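Local structure of allantoicase (Saccharomyces cerevisiae, 1O59) at residues Leu210-Cys214 and Leu233-Gly237. The protein catalyses the hydrolysis of allantoate to (S)-ureidoglycolate and urea, a step in the use of purines as secondary nitrogen sources. Numbering follows the deposited sequence.
Sequences LAYVC and LLLPG
The side chain of L234 packs against A211 and V213, and its carbonyl faces Y212 and V213. With CG anti to its own carbonyl carbon, the isobutyl group packs against A211 O, where CD2 comes to 3.2 Å from A211 O and CB to 3.4 Å from the same oxygen; these are close van der Waals contacts of the leucine's C-H groups, and CD2 also faces the methyl of A211. The carbonyl of L234 makes the one hydrogen bond between the two segments: V213 N donates to L234 O at 3.1 Å, nearly straight (159°) and with the donor tilted 17° from the carbonyl plane. Around that oxygen the neighbouring side chains close in, V213 CG1 and Y212 CD1 each lying 3.3 Å from L234 O.

L235 turns its side chain away, yet its CD2 still reaches V213 CG1 at 4.4 Å, while its carbonyl carbon sits at the edge of the Y212 ring. P236 then crosses the Y212 side chain at about a right angle. Because Y212 holds CG anti to its backbone N (chi1 -167°), the ring swings back to this proline, and Y212 OH ends 3.3 Å from P236 CB.

Strands 208-209 and 246-247 both pair antiparallel with 346-354, so both loops hang from one sheet, consistent with a galactose-binding-like beta-sandwich; 233-237 lies within the second allantoicase repeat. R351 and R349 of strand 346-354 donate to L235 O and G237 O. L234 reaches I262 of strand 258-263, and V213 and L235 pack on L42, between strands 35-36 and 45-49 in the N-terminal half.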
ATOM      1  N   LEU A 210      -5.136  -0.976  16.058  1.00 61.53           N
ATOM      2  CA  LEU A 210      -4.135   0.061  16.000  1.00 61.50           C
ATOM      3  C   LEU A 210      -3.134  -0.211  14.907  1.00 62.06           C
ATOM      4  O   LEU A 210      -2.452   0.702  14.468  1.00 62.37           O
ATOM      5  CB  LEU A 210      -3.401   0.174  17.345  1.00 61.14           C
ATOM      6  CG  LEU A 210      -4.301   0.562  18.519  1.00 60.40           C
ATOM      7  CD1 LEU A 210      -3.586   0.366  19.827  1.00 59.83           C
ATOM      8  CD2 LEU A 210      -4.814   2.002  18.372  1.00 59.64           C
ATOM      9  N   ALA A 211      -3.051  -1.465  14.472  1.00 63.03           N
ATOM     10  CA  ALA A 211      -2.118  -1.868  13.423  1.00 63.39           C
ATOM     11  C   ALA A 211      -2.737  -1.958  12.029  1.00 63.75           C
ATOM     12  O   ALA A 211      -2.056  -2.313  11.059  1.00 64.05           O
ATOM     13  CB  ALA A 211      -1.510  -3.191  13.800  1.00 63.92           C
ATOM     14  N   TYR A 212      -4.015  -1.633  11.906  1.00 63.57           N
ATOM     15  CA  TYR A 212      -4.693  -1.712  10.608  1.00 63.39           C
ATOM     16  C   TYR A 212      -4.312  -0.541   9.691  1.00 63.48           C
ATOM     17  O   TYR A 212      -4.217   0.611  10.129  1.00 64.54           O
ATOM     18  CB  TYR A 212      -6.202  -1.694  10.865  1.00 63.54           C
ATOM     19  CG  TYR A 212      -7.127  -2.046   9.747  1.00 62.86           C
ATOM     20  CD1 TYR A 212      -6.829  -3.055   8.838  1.00 63.92           C
ATOM     21  CD2 TYR A 212      -8.370  -1.412   9.651  1.00 63.59           C
ATOM     22  CE1 TYR A 212      -7.756  -3.413   7.845  1.00 64.65           C
ATOM     23  CE2 TYR A 212      -9.279  -1.747   8.676  1.00 63.13           C
ATOM     24  CZ  TYR A 212      -8.976  -2.757   7.780  1.00 63.96           C
ATOM     25  OH  TYR A 212      -9.884  -3.067   6.796  1.00 64.93           O
ATOM     26  N   VAL A 213      -4.174  -0.832   8.411  1.00 63.00           N
ATOM     27  CA  VAL A 213      -3.749   0.156   7.472  1.00 63.27           C
ATOM     28  C   VAL A 213      -4.733   1.328   7.377  1.00 63.23           C
ATOM     29  O   VAL A 213      -4.305   2.496   7.234  1.00 62.29           O
ATOM     30  CB  VAL A 213      -3.436  -0.460   6.052  1.00 63.57           C
ATOM     31  CG1 VAL A 213      -4.671  -1.043   5.362  1.00 63.33           C
ATOM     32  CG2 VAL A 213      -2.766   0.606   5.151  1.00 63.51           C
ATOM     33  N   CYS A 214      -6.028   1.024   7.465  1.00 62.58           N
ATOM     34  CA  CYS A 214      -7.046   2.053   7.396  1.00 63.05           C
ATOM     35  C   CYS A 214      -7.118   2.907   8.642  1.00 62.05           C
ATOM     36  O   CYS A 214      -7.841   3.892   8.666  1.00 61.11           O
ATOM     37  CB  CYS A 214      -8.421   1.442   7.212  1.00 64.17           C
ATOM     38  SG  CYS A 214      -8.556   0.386   5.772  1.00 68.27           S
ATOM     39  N   LEU A 233       0.824  -7.154   5.924  1.00 64.95           N
ATOM     40  CA  LEU A 233       0.444  -7.560   7.292  1.00 65.16           C
ATOM     41  C   LEU A 233      -0.761  -6.809   7.867  1.00 64.65           C
ATOM     42  O   LEU A 233      -1.380  -7.267   8.812  1.00 63.31           O
ATOM     43  CB  LEU A 233       1.608  -7.328   8.241  1.00 65.63           C
ATOM     44  CG  LEU A 233       2.795  -8.293   8.084  1.00 68.42           C
ATOM     45  CD1 LEU A 233       3.948  -7.771   8.928  1.00 68.17           C
ATOM     46  CD2 LEU A 233       2.427  -9.749   8.470  1.00 68.96           C
ATOM     47  N   LEU A 234      -1.042  -5.632   7.299  1.00 64.10           N
ATOM     48  CA  LEU A 234      -1.952  -4.681   7.864  1.00 63.63           C
ATOM     49  C   LEU A 234      -3.212  -4.561   7.011  1.00 63.10           C
ATOM     50  O   LEU A 234      -4.042  -3.668   7.219  1.00 63.00           O
ATOM     51  CB  LEU A 234      -1.224  -3.331   7.961  1.00 64.00           C
ATOM     52  CG  LEU A 234       0.238  -3.371   8.420  1.00 65.94           C
ATOM     53  CD1 LEU A 234       0.881  -2.015   8.368  1.00 67.42           C
ATOM     54  CD2 LEU A 234       0.393  -3.925   9.847  1.00 68.91           C
ATOM     55  N   LEU A 235      -3.380  -5.465   6.055  1.00 62.72           N
ATOM     56  CA  LEU A 235      -4.462  -5.328   5.087  1.00 62.83           C
ATOM     57  C   LEU A 235      -5.810  -5.843   5.607  1.00 62.71           C
ATOM     58  O   LEU A 235      -5.873  -6.626   6.526  1.00 61.50           O
ATOM     59  CB  LEU A 235      -4.108  -6.076   3.793  1.00 63.03           C
ATOM     60  CG  LEU A 235      -2.906  -5.526   3.023  1.00 62.09           C
ATOM     61  CD1 LEU A 235      -2.685  -6.401   1.805  1.00 61.36           C
ATOM     62  CD2 LEU A 235      -3.130  -4.073   2.613  1.00 61.10           C
ATOM     63  N   PRO A 236      -6.884  -5.456   4.958  1.00 63.49           N
ATOM     64  CA  PRO A 236      -8.170  -6.040   5.280  1.00 64.03           C
ATOM     65  C   PRO A 236      -8.201  -7.519   4.883  1.00 64.35           C
ATOM     66  O   PRO A 236      -7.486  -7.934   3.941  1.00 64.75           O
ATOM     67  CB  PRO A 236      -9.191  -5.239   4.432  1.00 63.93           C
ATOM     68  CG  PRO A 236      -8.434  -4.122   3.766  1.00 64.49           C
ATOM     69  CD  PRO A 236      -6.959  -4.496   3.843  1.00 64.21           C
ATOM     70  N   GLY A 237      -9.041  -8.286   5.590  1.00 63.99           N
ATOM     71  CA  GLY A 237      -9.284  -9.666   5.264  1.00 63.64           C
ATOM     72  C   GLY A 237      -8.156 -10.585   5.636  1.00 63.75           C
ATOM     73  O   GLY A 237      -7.111 -10.179   6.146  1.00 64.03           O
TER